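Side-chain contacts in D-isomer specific 2-hydroxyacid dehydrogenase family protein (Desulfovibrio vulgaris, PDB 5TX7), which probably catalyses the NAD-dependent oxidoreduction of D-2-hydroxyacids and their 2-keto counterparts, its exact substrate undefined: residues E113-T118 with E144-K149; M151-F156 with R161-I166; L170-I175 with A202-L207. One frame throughout, in Å; residues are numbered along the deposited sequence.

Contact 1: residues E113-T118 with E144-K149; sequences ELCRRT and EELTGK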
ATOM      1  N   GLU A 113      -2.221   5.259   0.361  1.00 42.41           N
ATOM      2  CA  GLU A 113      -2.555   6.263  -0.637  1.00 44.52           C
ATOM      3  C   GLU A 113      -2.872   7.578   0.046  1.00 42.18           C
ATOM      4  O   GLU A 113      -2.513   8.615  -0.502  1.00 43.99           O
ATOM      5  CB  GLU A 113      -3.679   5.811  -1.577  1.00 45.56           C
ATOM      6  CG  GLU A 113      -4.093   6.823  -2.656  1.00 50.55           C
ATOM      7  CD  GLU A 113      -3.055   7.183  -3.717  1.00 53.74           C
ATOM      8  OE1 GLU A 113      -2.066   6.428  -3.948  1.00 52.24           O
ATOM      9  OE2 GLU A 113      -3.272   8.259  -4.357  1.00 54.06           O
ATOM     10  N   LEU A 114      -3.519   7.563   1.205  1.00 41.35           N
ATOM     11  CA  LEU A 114      -3.729   8.818   1.944  1.00 43.13           C
ATOM     12  C   LEU A 114      -2.376   9.398   2.453  1.00 45.86           C
ATOM     13  O   LEU A 114      -2.187  10.611   2.470  1.00 52.54           O
ATOM     14  CB  LEU A 114      -4.698   8.630   3.105  1.00 40.70           C
ATOM     15  CG  LEU A 114      -6.156   8.308   2.732  1.00 38.94           C
ATOM     16  CD1 LEU A 114      -6.939   7.643   3.860  1.00 36.68           C
ATOM     17  CD2 LEU A 114      -6.892   9.562   2.287  1.00 40.97           C
ATOM     18  N   CYS A 115      -1.455   8.530   2.856  1.00 44.93           N
ATOM     19  CA  CYS A 115      -0.200   8.973   3.454  1.00 47.54           C
ATOM     20  C   CYS A 115       0.867   9.426   2.464  1.00 49.96           C
ATOM     21  O   CYS A 115       1.615  10.359   2.752  1.00 50.21           O
ATOM     22  CB  CYS A 115       0.377   7.902   4.362  1.00 49.05           C
ATOM     23  SG  CYS A 115      -0.640   7.757   5.852  1.00 51.65           S
ATOM     24  N   ARG A 116       0.928   8.758   1.310  1.00 49.40           N
ATOM     25  CA  ARG A 116       1.928   9.053   0.254  1.00 48.85           C
ATOM     26  C   ARG A 116       1.324   9.633  -1.024  1.00 52.57           C
ATOM     27  O   ARG A 116       2.015  10.345  -1.754  1.00 55.15           O
ATOM     28  CB  ARG A 116       2.682   7.771  -0.098  1.00 48.22           C
ATOM     29  CG  ARG A 116       3.150   6.934   1.094  1.00 48.15           C
ATOM     30  CD  ARG A 116       4.049   7.727   2.020  1.00 50.18           C
ATOM     31  NE  ARG A 116       5.359   8.005   1.410  1.00 52.03           N
ATOM     32  CZ  ARG A 116       6.538   7.537   1.813  1.00 52.17           C
ATOM     33  NH1 ARG A 116       6.654   6.718   2.866  1.00 49.82           N
ATOM     34  NH2 ARG A 116       7.624   7.898   1.136  1.00 54.60           N
ATOM     35  N   ARG A 117       0.053   9.347  -1.323  1.00 53.00           N
ATOM     36  CA  ARG A 117      -0.597   9.864  -2.523  1.00 55.70           C
ATOM     37  C   ARG A 117       0.198   9.497  -3.772  1.00 55.31           C
ATOM     38  O   ARG A 117       0.483  10.367  -4.590  1.00 54.15           O
ATOM     39  CB  ARG A 117      -0.833  11.376  -2.384  1.00 61.56           C
ATOM     40  CG  ARG A 117      -1.881  11.773  -1.357  1.00 65.53           C
ATOM     41  CD  ARG A 117      -3.268  11.624  -1.942  1.00 75.07           C
ATOM     42  NE  ARG A 117      -4.326  11.957  -0.998  1.00 87.07           N
ATOM     43  CZ  ARG A 117      -5.638  11.753  -1.212  1.00 90.60           C
ATOM     44  NH1 ARG A 117      -6.086  11.161  -2.330  1.00 92.28           N
ATOM     45  NH2 ARG A 117      -6.526  12.113  -0.286  1.00 88.17           N
ATOM     46  N   THR A 118       0.540   8.212  -3.930  1.00 53.52           N
ATOM     47  CA  THR A 118       1.407   7.809  -5.055  1.00 54.91           C
ATOM     48  C   THR A 118       0.755   8.082  -6.379  1.00 55.44           C
ATOM     49  O   THR A 118       1.408   8.551  -7.298  1.00 58.95           O
ATOM     50  CB  THR A 118       1.802   6.334  -5.042  1.00 56.05           C
ATOM     51  OG1 THR A 118       0.625   5.531  -4.996  1.00 56.88           O
ATOM     52  CG2 THR A 118       2.715   6.042  -3.854  1.00 56.19           C
ATOM     53  N   GLU A 144       3.962  10.841   4.539  1.00 53.77           N
ATOM     54  CA  GLU A 144       3.749  10.556   5.957  1.00 58.51           C
ATOM     55  C   GLU A 144       4.063   9.087   6.216  1.00 56.02           C
ATOM     56  O   GLU A 144       3.648   8.195   5.481  1.00 55.66           O
ATOM     57  CB  GLU A 144       2.327  10.932   6.389  1.00 63.80           C
ATOM     58  CG  GLU A 144       2.231  11.515   7.797  1.00 72.29           C
ATOM     59  CD  GLU A 144       0.833  12.012   8.169  1.00 79.20           C
ATOM     60  OE1 GLU A 144       0.148  12.607   7.314  1.00 83.43           O
ATOM     61  OE2 GLU A 144       0.413  11.829   9.334  1.00 82.98           O
ATOM     62  N   GLU A 145       4.821   8.875   7.283  1.00 55.81           N
ATOM     63  CA  GLU A 145       5.302   7.569   7.687  1.00 54.56           C
ATOM     64  C   GLU A 145       4.332   7.053   8.732  1.00 52.65           C
ATOM     65  O   GLU A 145       3.846   7.838   9.553  1.00 52.22           O
ATOM     66  CB  GLU A 145       6.682   7.737   8.300  1.00 56.54           C
ATOM     67  CG  GLU A 145       7.672   6.645   7.986  1.00 59.19           C
ATOM     68  CD  GLU A 145       9.031   6.927   8.629  1.00 63.45           C
ATOM     69  OE1 GLU A 145       9.223   6.457   9.770  1.00 66.02           O
ATOM     70  OE2 GLU A 145       9.886   7.645   8.031  1.00 59.47           O
ATOM     71  N   LEU A 146       4.043   5.753   8.710  1.00 51.25           N
ATOM     72  CA  LEU A 146       3.198   5.156   9.758  1.00 48.19           C
ATOM     73  C   LEU A 146       3.963   4.859  11.047  1.00 46.67           C
ATOM     74  O   LEU A 146       3.337   4.687  12.091  1.00 45.56           O
ATOM     75  CB  LEU A 146       2.507   3.906   9.240  1.00 46.18           C
ATOM     76  CG  LEU A 146       1.598   4.138   8.021  1.00 47.17           C
ATOM     77  CD1 LEU A 146       1.063   2.829   7.485  1.00 44.85           C
ATOM     78  CD2 LEU A 146       0.428   5.066   8.323  1.00 47.83           C
ATOM     79  N   THR A 147       5.293   4.872  11.007  1.00 47.94           N
ATOM     80  CA  THR A 147       6.117   4.532  12.166  1.00 52.16           C
ATOM     81  C   THR A 147       5.791   5.374  13.367  1.00 50.57           C
ATOM     82  O   THR A 147       5.693   6.584  13.252  1.00 52.78           O
ATOM     83  CB  THR A 147       7.615   4.697  11.876  1.00 55.65           C
ATOM     84  OG1 THR A 147       7.894   4.138  10.596  1.00 59.35           O
ATOM     85  CG2 THR A 147       8.462   3.960  12.905  1.00 57.48           C
ATOM     86  N   GLY A 148       5.585   4.707  14.501  1.00 50.18           N
ATOM     87  CA  GLY A 148       5.231   5.360  15.753  1.00 50.50           C
ATOM     88  C   GLY A 148       3.786   5.824  15.914  1.00 49.37           C
ATOM     89  O   GLY A 148       3.423   6.271  16.995  1.00 51.34           O
ATOM     90  N   LYS A 149       2.968   5.727  14.869  1.00 45.96           N
ATOM     91  CA  LYS A 149       1.539   5.990  15.001  1.00 47.79           C
ATOM     92  C   LYS A 149       0.831   4.804  15.672  1.00 45.85           C
ATOM     93  O   LYS A 149       1.339   3.689  15.661  1.00 46.02           O
ATOM     94  CB  LYS A 149       0.883   6.256  13.639  1.00 48.95           C
ATOM     95  CG  LYS A 149       1.366   7.469  12.864  1.00 50.38           C
ATOM     96  CD  LYS A 149       0.365   7.772  11.741  1.00 53.14           C
ATOM     97  CE  LYS A 149       0.616   9.062  10.970  1.00 55.65           C
ATOM     98  NZ  LYS A 149       1.187  10.188  11.771  1.00 59.42           N
TER
HETATM   99  O   HOH W   1       4.581   5.611   4.494  1.00 54.50           O
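Arg116 NH1 has two acceptors: a water, 2.9 Å from NH1, that passes the contact on to Glu144, and Ser102 O of the second subunit. The water lies at the edge of the guanidinium, in its plane, and donates its own hydrogen bond to Glu144 O, 2.9 Å from the water oxygen. The first torsion and the bend at chi2 (-58°) bring the arginine CD to 3.5 Å from the same Glu144 O, and a further bend at chi3 directs NE and the guanidinium, which is only obliquely disposed to that oxygen. NE binds Gln143 OE1 and NH2 binds Ala288 O of the second subunit, so each nitrogen of the group has a partner and its rotation is fixed.

The direct polar link is between backbones. Glu144 N donates to Cys115 O over 3.0 Å, with an N-H...O angle of 144°. Beside this bond the Cys115 and Glu144 CB atoms meet at 4.1 Å. Cys115 SG lies beside its backbone N (chi1 -71°) and rests 3.8 Å from Leu146 CD2.

The Glu144 chain, extended beyond CG, carries its carboxylate to Lys149 and Tyr232. OE2 takes Lys149 NZ at 3.0 Å on its anti lone pair, a salt bridge, and OE1 is bonded to Tyr232 OH.

The contact thus fastens the C-terminal end of helix 100-116 to the chain entering strand 150-154 of the Rossmann-type NAD-binding sheet. Strand 231-235 flanks it through Tyr232, and the second subunit packs against the arginine side.

Contact 2: residues M151-F156 with R161-I166; sequences MGIVGF and RRVGRI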
ATOM      1  N   MET A 151      -2.399   2.362  15.660  1.00 41.02           N
ATOM      2  CA  MET A 151      -3.508   1.793  14.925  1.00 40.68           C
ATOM      3  C   MET A 151      -4.505   1.259  15.937  1.00 39.96           C
ATOM      4  O   MET A 151      -4.171   0.397  16.758  1.00 38.07           O
ATOM      5  CB  MET A 151      -3.014   0.659  14.015  1.00 42.35           C
ATOM      6  CG  MET A 151      -4.090  -0.137  13.307  1.00 44.21           C
ATOM      7  SD  MET A 151      -4.896   0.725  11.938  1.00 48.62           S
ATOM      8  CE  MET A 151      -3.655   0.521  10.674  1.00 48.55           C
ATOM      9  N   GLY A 152      -5.729   1.782  15.860  1.00 39.49           N
ATOM     10  CA  GLY A 152      -6.851   1.364  16.690  1.00 39.97           C
ATOM     11  C   GLY A 152      -7.766   0.522  15.837  1.00 39.72           C
ATOM     12  O   GLY A 152      -8.210   0.967  14.780  1.00 41.15           O
ATOM     13  N   ILE A 153      -8.037  -0.696  16.287  1.00 40.47           N
ATOM     14  CA  ILE A 153      -8.770  -1.692  15.504  1.00 40.24           C
ATOM     15  C   ILE A 153     -10.078  -1.992  16.228  1.00 39.76           C
ATOM     16  O   ILE A 153     -10.069  -2.569  17.309  1.00 42.57           O
ATOM     17  CB  ILE A 153      -7.905  -2.964  15.325  1.00 40.67           C
ATOM     18  CG1 ILE A 153      -6.636  -2.604  14.553  1.00 39.02           C
ATOM     19  CG2 ILE A 153      -8.669  -4.075  14.622  1.00 41.04           C
ATOM     20  CD1 ILE A 153      -5.627  -3.724  14.451  1.00 39.21           C
ATOM     21  N   VAL A 154     -11.186  -1.576  15.626  1.00 39.58           N
ATOM     22  CA  VAL A 154     -12.522  -1.756  16.183  1.00 41.79           C
ATOM     23  C   VAL A 154     -13.062  -3.084  15.683  1.00 42.27           C
ATOM     24  O   VAL A 154     -13.522  -3.188  14.556  1.00 43.25           O
ATOM     25  CB  VAL A 154     -13.458  -0.584  15.763  1.00 42.60           C
ATOM     26  CG1 VAL A 154     -14.858  -0.753  16.333  1.00 42.38           C
ATOM     27  CG2 VAL A 154     -12.875   0.748  16.219  1.00 42.33           C
ATOM     28  N   GLY A 155     -12.991  -4.104  16.534  1.00 45.86           N
ATOM     29  CA  GLY A 155     -13.411  -5.478  16.174  1.00 47.49           C
ATOM     30  C   GLY A 155     -12.165  -6.294  15.880  1.00 48.68           C
ATOM     31  O   GLY A 155     -11.345  -5.879  15.071  1.00 49.56           O
ATOM     32  N   PHE A 156     -11.999  -7.433  16.557  1.00 48.48           N
ATOM     33  CA  PHE A 156     -10.729  -8.174  16.524  1.00 46.59           C
ATOM     34  C   PHE A 156     -10.953  -9.645  16.186  1.00 47.53           C
ATOM     35  O   PHE A 156     -10.389 -10.551  16.815  1.00 51.91           O
ATOM     36  CB  PHE A 156      -9.977  -7.982  17.856  1.00 46.84           C
ATOM     37  CG  PHE A 156      -8.468  -8.019  17.740  1.00 46.45           C
ATOM     38  CD1 PHE A 156      -7.798  -7.294  16.742  1.00 45.60           C
ATOM     39  CD2 PHE A 156      -7.702  -8.735  18.669  1.00 46.55           C
ATOM     40  CE1 PHE A 156      -6.415  -7.323  16.659  1.00 46.13           C
ATOM     41  CE2 PHE A 156      -6.328  -8.746  18.596  1.00 47.29           C
ATOM     42  CZ  PHE A 156      -5.676  -8.047  17.584  1.00 47.05           C
ATOM     43  N   ARG A 161      -7.325  -8.875  13.248  1.00 48.46           N
ATOM     44  CA  ARG A 161      -6.040  -9.425  13.695  1.00 50.25           C
ATOM     45  C   ARG A 161      -4.973  -9.336  12.629  1.00 48.64           C
ATOM     46  O   ARG A 161      -3.810  -9.072  12.947  1.00 44.91           O
ATOM     47  CB  ARG A 161      -6.187 -10.889  14.089  1.00 54.69           C
ATOM     48  CG  ARG A 161      -6.955 -11.083  15.380  1.00 60.29           C
ATOM     49  CD  ARG A 161      -7.414 -12.515  15.489  1.00 68.53           C
ATOM     50  NE  ARG A 161      -8.378 -12.709  16.561  1.00 75.71           N
ATOM     51  CZ  ARG A 161      -8.934 -13.881  16.853  1.00 86.83           C
ATOM     52  NH1 ARG A 161      -8.635 -14.969  16.136  1.00 91.10           N
ATOM     53  NH2 ARG A 161      -9.803 -13.974  17.856  1.00 91.89           N
ATOM     54  N   ARG A 162      -5.373  -9.575  11.373  1.00 49.63           N
ATOM     55  CA  ARG A 162      -4.477  -9.426  10.211  1.00 46.59           C
ATOM     56  C   ARG A 162      -4.027  -7.974  10.084  1.00 41.80           C
ATOM     57  O   ARG A 162      -2.840  -7.692   9.926  1.00 38.86           O
ATOM     58  CB  ARG A 162      -5.179  -9.884   8.934  1.00 48.20           C
ATOM     59  CG  ARG A 162      -4.288 -10.145   7.754  1.00 52.22           C
ATOM     60  CD  ARG A 162      -3.518 -11.425   7.980  1.00 57.87           C
ATOM     61  NE  ARG A 162      -2.133 -11.116   8.163  1.00 61.76           N
ATOM     62  CZ  ARG A 162      -1.251 -11.954   8.695  1.00 73.21           C
ATOM     63  NH1 ARG A 162       0.008 -11.562   8.845  1.00 75.92           N
ATOM     64  NH2 ARG A 162      -1.590 -13.196   9.071  1.00 80.89           N
ATOM     65  N   VAL A 163      -4.974  -7.044  10.190  1.00 39.54           N
ATOM     66  CA  VAL A 163      -4.627  -5.642  10.152  1.00 37.80           C
ATOM     67  C   VAL A 163      -3.607  -5.312  11.250  1.00 39.08           C
ATOM     68  O   VAL A 163      -2.657  -4.562  11.012  1.00 40.92           O
ATOM     69  CB  VAL A 163      -5.873  -4.745  10.247  1.00 36.03           C
ATOM     70  CG1 VAL A 163      -5.491  -3.301  10.543  1.00 35.54           C
ATOM     71  CG2 VAL A 163      -6.671  -4.816   8.964  1.00 35.70           C
ATOM     72  N   GLY A 164      -3.790  -5.880  12.435  1.00 40.58           N
ATOM     73  CA  GLY A 164      -2.877  -5.646  13.545  1.00 41.81           C
ATOM     74  C   GLY A 164      -1.476  -6.178  13.289  1.00 42.84           C
ATOM     75  O   GLY A 164      -0.497  -5.503  13.587  1.00 45.91           O
ATOM     76  N   ARG A 165      -1.362  -7.380  12.737  1.00 42.35           N
ATOM     77  CA  ARG A 165      -0.031  -7.919  12.433  1.00 44.08           C
ATOM     78  C   ARG A 165       0.706  -7.016  11.410  1.00 42.79           C
ATOM     79  O   ARG A 165       1.896  -6.710  11.570  1.00 43.08           O
ATOM     80  CB  ARG A 165      -0.082  -9.399  11.990  1.00 43.87           C
ATOM     81  N   ILE A 166      -0.008  -6.555  10.395  1.00 41.49           N
ATOM     82  CA  ILE A 166       0.593  -5.710   9.373  1.00 41.07           C
ATOM     83  C   ILE A 166       1.032  -4.392  10.002  1.00 38.96           C
ATOM     84  O   ILE A 166       2.191  -3.964   9.820  1.00 39.76           O
ATOM     85  CB  ILE A 166      -0.372  -5.478   8.193  1.00 42.22           C
ATOM     86  CG1 ILE A 166      -0.612  -6.802   7.456  1.00 43.39           C
ATOM     87  CG2 ILE A 166       0.199  -4.448   7.232  1.00 42.87           C
ATOM     88  CD1 ILE A 166      -1.844  -6.815   6.563  1.00 42.93           C
TER
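Phe156 and Arg161 carry the aromatic part of this contact. Arg161 CG stands over the centre of the Phe156 ring, 3.8 Å from the centroid and only 4° off the ring normal, a CH-pi interaction over one face. Arg161 CA lies over the same face, out toward its CE1 rim, 3.7 Å from Phe156 CE1. From CG the arginine runs extended, crossing the phenylalanine side chain at about a right angle.

That extended course leads to the polar element. Arg161 NE reaches Phe156 O at 3.0 Å, but the N-H...O angle of 128° makes this a weak hydrogen bond. The same residue therefore meets Phe156 twice, with its aliphatic part on the ring and its NE on the main chain. Farther out its guanidinium forms a cation-pi pair with Phe183, while Phe190 meets the Phe156 ring.

The remaining interactions are apolar. Ile153 CD1 abuts the helix backbone at Gly164, 3.5 Å from CA, where the glycine, having no side chain, lets the methyl reach the main chain. Val163 CG1 flanks the same methyl, 3.9 Å from Ile153 CD1, and also meets Met151 CE at 4.2 Å.

Strand 150-154 and helix 158-169 run antiparallel here, the N-to-C directions of their short segments 172° apart and their axes 9.2 Å apart, as in the first half of a Rossmann beta-alpha-beta unit. Gly155, in the intervening turn, opens a GxGxxG pattern consistent with NAD binding. The strand lies between strands 173-177 and 204-207, while helix 100-116 touches Met151 through Phe108.

Contact 3: residues L170-I175 with A202-L207; sequences LGMNVI and ADVVSL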
ATOM      1  N   LEU A 170       4.766  -2.527  10.183  1.00 48.84           N
ATOM      2  CA  LEU A 170       5.052  -1.165   9.729  1.00 47.37           C
ATOM      3  C   LEU A 170       5.524  -0.215  10.860  1.00 49.77           C
ATOM      4  O   LEU A 170       5.584   0.996  10.650  1.00 53.76           O
ATOM      5  CB  LEU A 170       3.807  -0.568   9.059  1.00 45.90           C
ATOM      6  CG  LEU A 170       3.354  -1.235   7.771  1.00 44.98           C
ATOM      7  CD1 LEU A 170       1.885  -0.951   7.575  1.00 43.70           C
ATOM      8  CD2 LEU A 170       4.154  -0.778   6.560  1.00 46.01           C
ATOM      9  N   GLY A 171       5.814  -0.735  12.051  1.00 48.55           N
ATOM     10  CA  GLY A 171       6.256   0.087  13.188  1.00 48.17           C
ATOM     11  C   GLY A 171       5.180   0.843  13.954  1.00 47.43           C
ATOM     12  O   GLY A 171       5.502   1.777  14.670  1.00 48.79           O
ATOM     13  N   MET A 172       3.915   0.445  13.813  1.00 45.57           N
ATOM     14  CA  MET A 172       2.817   1.090  14.523  1.00 43.94           C
ATOM     15  C   MET A 172       2.557   0.373  15.845  1.00 46.58           C
ATOM     16  O   MET A 172       2.774  -0.830  15.967  1.00 46.10           O
ATOM     17  CB  MET A 172       1.522   1.074  13.702  1.00 41.16           C
ATOM     18  CG  MET A 172       1.632   1.623  12.307  1.00 41.12           C
ATOM     19  SD  MET A 172       0.106   1.610  11.347  1.00 40.02           S
ATOM     20  CE  MET A 172      -0.694   3.016  12.134  1.00 39.76           C
ATOM     21  N   ASN A 173       2.075   1.130  16.822  1.00 47.11           N
ATOM     22  CA  ASN A 173       1.509   0.560  18.021  1.00 49.30           C
ATOM     23  C   ASN A 173       0.124   0.120  17.640  1.00 45.84           C
ATOM     24  O   ASN A 173      -0.495   0.732  16.769  1.00 47.36           O
ATOM     25  CB  ASN A 173       1.414   1.592  19.131  1.00 54.40           C
ATOM     26  CG  ASN A 173       2.750   2.219  19.439  1.00 60.86           C
ATOM     27  OD1 ASN A 173       3.612   1.573  19.974  1.00 75.67           O
ATOM     28  ND2 ASN A 173       2.927   3.471  19.106  1.00 63.51           N
ATOM     29  N   VAL A 174      -0.358  -0.931  18.292  1.00 44.05           N
ATOM     30  CA  VAL A 174      -1.673  -1.487  18.027  1.00 43.88           C
ATOM     31  C   VAL A 174      -2.488  -1.496  19.321  1.00 45.08           C
ATOM     32  O   VAL A 174      -1.996  -1.869  20.383  1.00 49.00           O
ATOM     33  CB  VAL A 174      -1.577  -2.909  17.455  1.00 44.09           C
ATOM     34  CG1 VAL A 174      -2.949  -3.458  17.122  1.00 43.46           C
ATOM     35  CG2 VAL A 174      -0.688  -2.923  16.216  1.00 43.12           C
ATOM     36  N   ILE A 175      -3.735  -1.051  19.212  1.00 43.60           N
ATOM     37  CA  ILE A 175      -4.729  -1.222  20.250  1.00 43.16           C
ATOM     38  C   ILE A 175      -6.009  -1.734  19.612  1.00 42.16           C
ATOM     39  O   ILE A 175      -6.345  -1.353  18.501  1.00 41.61           O
ATOM     40  CB  ILE A 175      -4.963   0.076  21.050  1.00 45.04           C
ATOM     41  CG1 ILE A 175      -5.552   1.193  20.162  1.00 42.33           C
ATOM     42  CG2 ILE A 175      -3.652   0.520  21.698  1.00 46.11           C
ATOM     43  CD1 ILE A 175      -5.733   2.493  20.918  1.00 42.67           C
ATOM     44  N   ALA A 202      -5.804   6.523  19.288  1.00 47.04           N
ATOM     45  CA  ALA A 202      -5.442   6.080  17.952  1.00 47.71           C
ATOM     46  C   ALA A 202      -5.230   7.230  16.978  1.00 47.58           C
ATOM     47  O   ALA A 202      -6.033   8.156  16.905  1.00 49.65           O
ATOM     48  CB  ALA A 202      -6.510   5.162  17.402  1.00 47.86           C
ATOM     49  N   ASP A 203      -4.145   7.119  16.216  1.00 46.41           N
ATOM     50  CA  ASP A 203      -3.874   7.982  15.068  1.00 45.17           C
ATOM     51  C   ASP A 203      -4.540   7.487  13.787  1.00 40.57           C
ATOM     52  O   ASP A 203      -4.787   8.281  12.896  1.00 41.68           O
ATOM     53  CB  ASP A 203      -2.366   8.087  14.828  1.00 46.65           C
ATOM     54  CG  ASP A 203      -1.645   8.694  15.995  1.00 48.91           C
ATOM     55  OD1 ASP A 203      -1.973   9.833  16.355  1.00 48.40           O
ATOM     56  OD2 ASP A 203      -0.769   8.012  16.593  1.00 53.60           O
ATOM     57  N   VAL A 204      -4.751   6.178  13.684  1.00 38.81           N
ATOM     58  CA  VAL A 204      -5.487   5.571  12.592  1.00 37.71           C
ATOM     59  C   VAL A 204      -6.494   4.630  13.209  1.00 37.03           C
ATOM     60  O   VAL A 204      -6.129   3.797  14.020  1.00 37.86           O
ATOM     61  CB  VAL A 204      -4.585   4.726  11.670  1.00 38.90           C
ATOM     62  CG1 VAL A 204      -5.401   4.137  10.512  1.00 38.74           C
ATOM     63  CG2 VAL A 204      -3.415   5.546  11.164  1.00 39.67           C
ATOM     64  N   VAL A 205      -7.748   4.739  12.791  1.00 37.91           N
ATOM     65  CA  VAL A 205      -8.796   3.851  13.234  1.00 37.62           C
ATOM     66  C   VAL A 205      -9.282   3.055  12.040  1.00 38.44           C
ATOM     67  O   VAL A 205      -9.667   3.661  11.054  1.00 39.56           O
ATOM     68  CB  VAL A 205     -10.000   4.645  13.788  1.00 38.88           C
ATOM     69  CG1 VAL A 205     -11.185   3.716  14.047  1.00 39.79           C
ATOM     70  CG2 VAL A 205      -9.622   5.303  15.090  1.00 41.38           C
ATOM     71  N   SER A 206      -9.317   1.722  12.162  1.00 38.57           N
ATOM     72  CA  SER A 206      -9.903   0.862  11.154  1.00 37.73           C
ATOM     73  C   SER A 206     -11.047   0.015  11.706  1.00 39.07           C
ATOM     74  O   SER A 206     -10.897  -0.617  12.749  1.00 41.63           O
ATOM     75  CB  SER A 206      -8.840  -0.054  10.579  1.00 38.40           C
ATOM     76  OG  SER A 206      -9.356  -0.743   9.435  1.00 40.93           O
ATOM     77  N   LEU A 207     -12.169  -0.045  10.977  1.00 39.00           N
ATOM     78  CA  LEU A 207     -13.385  -0.730  11.438  1.00 38.65           C
ATOM     79  C   LEU A 207     -13.493  -2.153  10.915  1.00 41.18           C
ATOM     80  O   LEU A 207     -13.363  -2.393   9.711  1.00 41.76           O
ATOM     81  CB  LEU A 207     -14.626   0.058  11.015  1.00 39.35           C
ATOM     82  CG  LEU A 207     -14.693   1.528  11.466  1.00 37.75           C
ATOM     83  CD1 LEU A 207     -16.069   2.096  11.138  1.00 40.29           C
ATOM     84  CD2 LEU A 207     -14.378   1.727  12.946  1.00 35.85           C
TER
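At the N-terminal ends of the strands of the Rossmann-type parallel sheet, Met172 and Ile175 meet Val204 and Ala202 near the starts of two strands that are not direct neighbours. Strand 150-154 runs between strands 173-177 and 204-207, and the side chains bridge across it. Met172 points toward the second segment. Its chain is straight at chi2 and bends at the last torsion (chi3 76°), which carries CE to 3.8 Å from Val204 CG2. The two side chains cross at about a right angle, and Met151 of the intervening strand touches both. Ile175 approaches more loosely, its CD1 being 4.5 Å from Ala202 CB and 4.3 Å from Ala202 N. Both segments follow helices: Gly171, with positive phi, completes a Schellman motif that ends helix 158-169, and Ala202 directly follows helix 195-201. Asp203, beside the contact, turns its carboxylate to Arg228 in a salt bridge and to Thr150 N. Between the two segments themselves there is no hydrogen bond. Cohesion there comes from methyl groups packed away from water, so it imposes little directional constraint, and the relative position of the strands is probably set chiefly by their backbone bonds to strand 150-154.

From the N terminus the chain leaves helix 100-116, passes through two further helices and returns at 144-149, where contact 1 closes a loop. Strand 150-154 follows at once, and contact 2 closes the short turn into helix 158-169. Contact 3 opens just after that helix and closes a longer loop holding strand 190-192 and helix 195-201. The three lie in series; none nests in or crosses another. In space contacts 2 and 3 are about 7 Å apart between centres, joined by backbone bonds from Met151 and Gly152. Contact 1 meets contact 3 through Gly148 and Lys149. Contact 1 fastens helix 100-116 to the chain entering strand 150-154, while contacts 2 and 3 join helix and strands of the sheet, all near the second subunit.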